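Local coordinates for Non-structural maintenance of chromosomes element 1 homolog (Xenopus laevis, PDB 7DG2), which probably acts as a RING-type E3 ubiquitin ligase that works with a MAGE partner and belongs to the SMC5-SMC6 complex of DNA repair, at residues A[116-119]-A[120-123]; A[3-6]-A[7-10]; A[93-96]-A[97-100]. All coordinates share one frame; numbering follows the deposited sequence.

Contact 1. Residues A[116-119]-A[120-123]; sequences FATS and ISIL
S121 folds back from the first turn of helix 119-128 onto T118, the N-cap residue, and its side chain traces the contact. Its CB lies 3.4 Å from T118 OG1, so the two hydroxyl-bearing side chains pack closely. One bond further out, S121 OG sits between its own backbone N and carbonyl carbon (chi1 79°), a rotation that turns it back toward the incoming strand. There it donates to T118 O over 2.9 Å, approaching well off the direction in which the carbonyl points. A117 CB lies 3.6 Å from S121 OG.

T118 answers with its own side chain. Its OG1, placed between backbone N and carbonyl carbon, accepts from S121 N at 3.2 Å with an N-H...O angle of 156°. This is the N-cap bond, supplying an acceptor to an amide that has no preceding helical turn to pair with. T118 O is gripped twice, because I122 N also donates to it (3.1 Å) almost head-on. The next backbone bond, from L123 N to S119 O, continues the helical pattern.

On the apolar side, A117 CB touches I122 CG1 at 4.2 Å. The pair occupies the positions just before the cap and four residues beyond it, the placement of a hydrophobic staple, here a sparse one, since A117 offers a single methyl.

Strand 117-118 is an outer strand of a three-stranded antiparallel sheet, with A117 bonded through its backbone to Y159, while S119 OG is bonded to G157 O. I122 fits among L101 and T105 of helix 96-111, V139 and L143 of helix 136-148, and Y159, at the strand-to-helix turn of a winged-helix-like unit.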
loop_
_atom_site.group_PDB
_atom_site.type_symbol
_atom_site.label_atom_id
_atom_site.label_comp_id
_atom_site.label_asym_id
_atom_site.label_seq_id
_atom_site.Cartn_x
_atom_site.Cartn_y
_atom_site.Cartn_z
ATOM N N PHE A 116 16.877 -19.930 2.304
ATOM C CA PHE A 116 16.056 -19.795 1.107
ATOM C C PHE A 116 15.195 -21.039 0.900
ATOM O O PHE A 116 15.593 -22.151 1.263
ATOM C CB PHE A 116 16.918 -19.559 -0.130
ATOM C CG PHE A 116 17.508 -18.171 -0.204
ATOM C CD1 PHE A 116 18.626 -17.840 0.544
ATOM C CD2 PHE A 116 16.942 -17.208 -1.031
ATOM C CE1 PHE A 116 19.176 -16.557 0.477
ATOM C CE2 PHE A 116 17.489 -15.917 -1.099
ATOM C CZ PHE A 116 18.597 -15.603 -0.349
ATOM N N ALA A 117 14.008 -20.840 0.320
ATOM C CA ALA A 117 13.166 -21.932 -0.164
ATOM C C ALA A 117 13.151 -21.908 -1.689
ATOM O O ALA A 117 13.181 -20.837 -2.296
ATOM C CB ALA A 117 11.737 -21.814 0.378
ATOM N N THR A 118 13.154 -23.083 -2.316
ATOM C CA THR A 118 13.137 -23.140 -3.772
ATOM C C THR A 118 11.702 -23.148 -4.287
ATOM O O THR A 118 10.766 -23.447 -3.555
ATOM C CB THR A 118 13.829 -24.400 -4.273
ATOM O OG1 THR A 118 13.109 -25.524 -3.749
ATOM C CG2 THR A 118 15.263 -24.467 -3.775
ATOM N N SER A 119 11.542 -22.847 -5.577
ATOM C CA SER A 119 10.212 -22.916 -6.187
ATOM C C SER A 119 9.570 -24.290 -6.014
ATOM O O SER A 119 8.383 -24.391 -5.677
ATOM C CB SER A 119 10.283 -22.559 -7.672
ATOM O OG SER A 119 10.584 -21.183 -7.842
ATOM N N ILE A 120 10.324 -25.364 -6.245
ATOM C CA ILE A 120 9.733 -26.693 -6.109
ATOM C C ILE A 120 9.291 -26.940 -4.671
ATOM O O ILE A 120 8.236 -27.534 -4.424
ATOM C CB ILE A 120 10.722 -27.771 -6.601
ATOM C CG1 ILE A 120 10.745 -27.779 -8.134
ATOM C CG2 ILE A 120 10.318 -29.152 -6.056
ATOM C CD1 ILE A 120 11.785 -28.736 -8.746
ATOM N N SER A 121 10.089 -26.493 -3.693
ATOM C CA SER A 121 9.709 -26.733 -2.305
ATOM C C SER A 121 8.402 -26.011 -1.975
ATOM O O SER A 121 7.551 -26.563 -1.273
ATOM C CB SER A 121 10.841 -26.332 -1.344
ATOM O OG SER A 121 10.906 -24.929 -1.120
ATOM N N ILE A 122 8.200 -24.806 -2.523
ATOM C CA ILE A 122 6.959 -24.074 -2.253
ATOM C C ILE A 122 5.777 -24.734 -2.956
ATOM O O ILE A 122 4.670 -24.811 -2.401
ATOM C CB ILE A 122 7.114 -22.598 -2.649
ATOM C CG1 ILE A 122 8.193 -21.968 -1.789
ATOM C CG2 ILE A 122 5.781 -21.845 -2.429
ATOM C CD1 ILE A 122 8.687 -20.615 -2.285
ATOM N N LEU A 123 5.992 -25.246 -4.169
ATOM C CA LEU A 123 4.939 -25.992 -4.856
ATOM C C LEU A 123 4.556 -27.244 -4.079
ATOM O O LEU A 123 3.378 -27.628 -4.039
ATOM C CB LEU A 123 5.394 -26.349 -6.276
ATOM C CG LEU A 123 5.573 -25.163 -7.235
ATOM C CD1 LEU A 123 6.251 -25.588 -8.536
ATOM C CD2 LEU A 123 4.223 -24.506 -7.536
#

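Contact 2. Residues A[3-6]-A[7-10]; sequences RINE and SHQR
N5 and H8 exchange contacts across the start of helix 6-18 in a capping box, and E6, between them in sequence, packs against Q9. The backbone N of N5 donates to H8 ND1 over 3.0 Å at an N-H...N angle of 165°, the return bond of the box. It approaches the edge of the imidazole 21° out of the ring plane. Since ND1 accepts, a neutral ring would probably carry its proton on NE2.

The N5 side chain does the capping. With CG held between backbone N and carbonyl carbon (chi1 60°), OD1 curls over the helix start and accepts from S7 N, the second amide of the helix, at 2.9 Å, in the carbonyl plane. S7 OG also donates to OD1; the modelled separation is very short, so its exact length is doubtful. The same hydroxyl lies 3.8 Å above one face of the H8 ring, offset toward the rim. Where the ring joins its chain, I4 CG1 meets H8 CB at 3.7 Å.

E6 starts the helix. It meets the Q9 amide through its CG methylene, 3.5 Å from Q9 OE1, and its carbonyl oxygen receives R10 N at 2.8 Å. Q9 NE2 reaches across the subunit interface to donate to Q60 O of the MAGE domain-containing protein.

In the fold, H8 stacks on F49 and touches V52 and L53 of helix 46-57, whereas R10 reaches C33 and L36 of helix 23-36, so this helix start lies against two helices of the chain and the MAGE subunit.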
loop_
_atom_site.group_PDB
_atom_site.type_symbol
_atom_site.label_atom_id
_atom_site.label_comp_id
_atom_site.label_asym_id
_atom_site.label_seq_id
_atom_site.Cartn_x
_atom_site.Cartn_y
_atom_site.Cartn_z
ATOM N N ARG A 3 5.903 19.558 18.094
ATOM C CA ARG A 3 4.555 19.208 17.688
ATOM C C ARG A 3 4.619 18.484 16.352
ATOM O O ARG A 3 5.375 18.866 15.455
ATOM C CB ARG A 3 3.692 20.462 17.568
ATOM C CG ARG A 3 2.208 20.240 17.787
ATOM C CD ARG A 3 1.699 21.230 18.820
ATOM N NE ARG A 3 2.284 22.554 18.612
ATOM C CZ ARG A 3 2.537 23.425 19.585
ATOM N NH1 ARG A 3 2.264 23.110 20.846
ATOM N NH2 ARG A 3 3.070 24.607 19.298
ATOM N N ILE A 4 3.848 17.408 16.231
ATOM C CA ILE A 4 3.758 16.720 14.953
ATOM C C ILE A 4 3.146 17.677 13.933
ATOM O O ILE A 4 2.166 18.380 14.217
ATOM C CB ILE A 4 2.961 15.414 15.131
ATOM C CG1 ILE A 4 3.107 14.504 13.925
ATOM C CG2 ILE A 4 1.475 15.680 15.432
ATOM C CD1 ILE A 4 2.563 13.099 14.188
ATOM N N ASN A 5 3.761 17.765 12.758
ATOM C CA ASN A 5 3.288 18.703 11.743
ATOM C C ASN A 5 3.283 17.999 10.390
ATOM O O ASN A 5 3.521 16.789 10.291
ATOM C CB ASN A 5 4.132 19.989 11.748
ATOM C CG ASN A 5 5.603 19.738 11.472
ATOM O OD1 ASN A 5 5.977 19.102 10.479
ATOM N ND2 ASN A 5 6.459 20.239 12.361
ATOM N N GLU A 6 3.006 18.779 9.343
ATOM C CA GLU A 6 2.826 18.209 8.012
ATOM C C GLU A 6 4.100 17.559 7.470
ATOM O O GLU A 6 4.015 16.654 6.637
ATOM C CB GLU A 6 2.313 19.287 7.059
ATOM C CG GLU A 6 0.830 19.563 7.277
ATOM C CD GLU A 6 0.372 20.898 6.741
ATOM O OE1 GLU A 6 -0.154 21.701 7.541
ATOM O OE2 GLU A 6 0.533 21.143 5.525
ATOM N N SER A 7 5.289 17.990 7.908
ATOM C CA SER A 7 6.499 17.295 7.469
ATOM C C SER A 7 6.512 15.850 7.965
ATOM O O SER A 7 6.825 14.927 7.200
ATOM C CB SER A 7 7.754 18.048 7.936
ATOM O OG SER A 7 7.897 17.991 9.351
ATOM N N HIS A 8 6.147 15.628 9.235
ATOM C CA HIS A 8 6.023 14.266 9.753
ATOM C C HIS A 8 4.943 13.487 9.010
ATOM O O HIS A 8 5.109 12.292 8.729
ATOM C CB HIS A 8 5.681 14.276 11.240
ATOM C CG HIS A 8 6.646 15.047 12.086
ATOM N ND1 HIS A 8 6.419 16.355 12.464
ATOM C CD2 HIS A 8 7.820 14.686 12.659
ATOM C CE1 HIS A 8 7.424 16.774 13.215
ATOM N NE2 HIS A 8 8.288 15.783 13.348
ATOM N N GLN A 9 3.806 14.132 8.741
ATOM C CA GLN A 9 2.724 13.432 8.053
ATOM C C GLN A 9 3.165 13.009 6.661
ATOM O O GLN A 9 2.867 11.890 6.212
ATOM C CB GLN A 9 1.482 14.324 7.985
ATOM C CG GLN A 9 0.938 14.750 9.354
ATOM C CD GLN A 9 -0.065 15.874 9.262
ATOM O OE1 GLN A 9 -0.351 16.377 8.174
ATOM N NE2 GLN A 9 -0.596 16.296 10.413
ATOM N N ARG A 10 3.887 13.892 5.959
ATOM C CA ARG A 10 4.330 13.578 4.608
ATOM C C ARG A 10 5.307 12.418 4.629
ATOM O O ARG A 10 5.230 11.514 3.791
ATOM C CB ARG A 10 4.971 14.818 3.973
ATOM C CG ARG A 10 5.414 14.606 2.555
ATOM C CD ARG A 10 4.232 14.669 1.613
ATOM N NE ARG A 10 3.820 16.046 1.326
ATOM C CZ ARG A 10 2.947 16.368 0.377
ATOM N NH1 ARG A 10 2.616 17.634 0.169
ATOM N NH2 ARG A 10 2.383 15.408 -0.346
#

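Contact 3. Residues A[93-96]-A[97-100]; sequences DYAE and NELE
A helix N-terminus, where Y94 and A95 meet E98 and L99, combines an N-cap with a hydrophobic staple and sits at the partly exposed start of helix 96-111. This helix opens the winged-helix-like unit completed by helices 119-128 and 136-148 and a small antiparallel sheet, consistent with the helix-turn-helix kinship of the family.

The staple is the apolar part. Y94 precedes the N-cap residue A95 and L99 lies four residues beyond it; Y94 CB packs against L99 CD2 at 3.6 Å, the two side chains crossing at about a right angle. Y94 CG stands anti to its carbonyl carbon (chi1 -65°), which keeps the near part of the ring beside the leucine, Y94 CD2 lying 4.0 Å from L99 CD2 in an oblique approach, while the far end leads on toward helix 136-148. There the ring lies edge-to-face with F146, and its hydroxyl is bonded to S145 OG.

Backbone bonds begin the helix: L99 N donates to A95 O over 2.9 Å, and E100 N to E96 O over the same length. N97 OD1 lies 3.6 Å from A95 CB, while its ND2 donates to K132 O. E96 turns to another subunit, forming a salt bridge with K76 of the Nse4 chain.

A95 has no side-chain acceptor, so only the half of a capping box that uses the E98 carboxylate can be made. The extended chain of E98 brings OE2 back along the helix start, where it also lies near the edge of the Y94 ring, 3.6 Å from CD1. OE1 of the same carboxylate bonds a glycerol probably from the crystallisation liquor. OE2 accepts from A95 N over 2.8 Å on its anti side, the N-H...O angle being 168° and the nitrogen lying 31° out of the carboxylate plane.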
loop_
_atom_site.group_PDB
_atom_site.type_symbol
_atom_site.label_atom_id
_atom_site.label_comp_id
_atom_site.label_asym_id
_atom_site.label_seq_id
_atom_site.Cartn_x
_atom_site.Cartn_y
_atom_site.Cartn_z
ATOM N N ASP A 93 -5.399 -8.240 2.350
ATOM C CA ASP A 93 -4.374 -8.434 1.328
ATOM C C ASP A 93 -4.415 -9.839 0.738
ATOM O O ASP A 93 -4.292 -10.016 -0.482
ATOM C CB ASP A 93 -2.994 -8.177 1.920
ATOM C CG ASP A 93 -2.740 -6.705 2.201
ATOM O OD1 ASP A 93 -3.517 -5.849 1.710
ATOM O OD2 ASP A 93 -1.754 -6.420 2.914
ATOM N N TYR A 94 -4.531 -10.850 1.594
ATOM C CA TYR A 94 -4.335 -12.235 1.180
ATOM C C TYR A 94 -5.424 -13.120 1.769
ATOM O O TYR A 94 -5.891 -12.904 2.889
ATOM C CB TYR A 94 -2.939 -12.743 1.600
ATOM C CG TYR A 94 -1.828 -12.002 0.896
ATOM C CD1 TYR A 94 -1.620 -12.172 -0.470
ATOM C CD2 TYR A 94 -1.006 -11.107 1.581
ATOM C CE1 TYR A 94 -0.599 -11.483 -1.133
ATOM C CE2 TYR A 94 0.008 -10.408 0.925
ATOM C CZ TYR A 94 0.201 -10.603 -0.426
ATOM O OH TYR A 94 1.202 -9.918 -1.063
ATOM N N ALA A 95 -5.810 -14.134 0.994
ATOM C CA ALA A 95 -6.802 -15.100 1.433
ATOM C C ALA A 95 -6.191 -16.080 2.437
ATOM O O ALA A 95 -4.974 -16.162 2.612
ATOM C CB ALA A 95 -7.380 -15.850 0.233
ATOM N N GLU A 96 -7.066 -16.841 3.102
ATOM C CA GLU A 96 -6.609 -17.748 4.145
ATOM C C GLU A 96 -5.641 -18.785 3.594
ATOM O O GLU A 96 -4.605 -19.055 4.212
ATOM C CB GLU A 96 -7.805 -18.433 4.813
ATOM C CG GLU A 96 -8.555 -17.523 5.772
ATOM C CD GLU A 96 -9.583 -18.271 6.593
ATOM O OE1 GLU A 96 -9.307 -19.427 6.983
ATOM O OE2 GLU A 96 -10.667 -17.704 6.835
ATOM N N ASN A 97 -5.951 -19.382 2.437
ATOM C CA ASN A 97 -5.033 -20.404 1.928
ATOM C C ASN A 97 -3.724 -19.783 1.464
ATOM O O ASN A 97 -2.666 -20.413 1.586
ATOM C CB ASN A 97 -5.678 -21.241 0.808
ATOM C CG ASN A 97 -6.078 -20.430 -0.408
ATOM O OD1 ASN A 97 -6.131 -19.199 -0.379
ATOM N ND2 ASN A 97 -6.399 -21.133 -1.491
ATOM N N GLU A 98 -3.771 -18.542 0.974
ATOM C CA GLU A 98 -2.547 -17.839 0.595
ATOM C C GLU A 98 -1.651 -17.583 1.802
ATOM O O GLU A 98 -0.424 -17.718 1.711
ATOM C CB GLU A 98 -2.906 -16.521 -0.101
ATOM C CG GLU A 98 -3.715 -16.741 -1.384
ATOM C CD GLU A 98 -4.085 -15.449 -2.092
ATOM O OE1 GLU A 98 -4.148 -15.446 -3.344
ATOM O OE2 GLU A 98 -4.323 -14.439 -1.398
ATOM N N LEU A 99 -2.243 -17.197 2.938
ATOM C CA LEU A 99 -1.451 -16.959 4.137
ATOM C C LEU A 99 -0.995 -18.268 4.781
ATOM O O LEU A 99 0.067 -18.305 5.419
ATOM C CB LEU A 99 -2.253 -16.102 5.126
ATOM C CG LEU A 99 -2.425 -14.668 4.617
ATOM C CD1 LEU A 99 -3.210 -13.802 5.604
ATOM C CD2 LEU A 99 -1.052 -14.044 4.329
ATOM N N GLU A 100 -1.760 -19.354 4.616
ATOM C CA GLU A 100 -1.247 -20.650 5.047
ATOM C C GLU A 100 0.028 -20.996 4.285
ATOM O O GLU A 100 1.021 -21.454 4.877
ATOM C CB GLU A 100 -2.295 -21.748 4.840
ATOM C CG GLU A 100 -1.850 -23.073 5.475
ATOM C CD GLU A 100 -2.757 -24.254 5.149
ATOM O OE1 GLU A 100 -2.249 -25.404 5.171
ATOM O OE2 GLU A 100 -3.954 -24.033 4.859
#

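In the fold
From the N terminus, the chain enters helix 6-18 at contact 2, helix 96-111 at contact 3 and helix 119-128 at contact 1. Each is continuous in sequence and ties the incoming loop or strand to the first turn of its helix, so the three run in series, with none nested or crossed. Contact 2 lies far from the other two, its centre about 35 Å from that of contact 3 and 43 Å from that of contact 1, and faces the MAGE subunit. Contacts 3 and 1 start successive helices of one winged-helix-like unit, centres about 17 Å apart. Helix 136-148 touches both, joining a start near the Nse4 chain to the sheet edge.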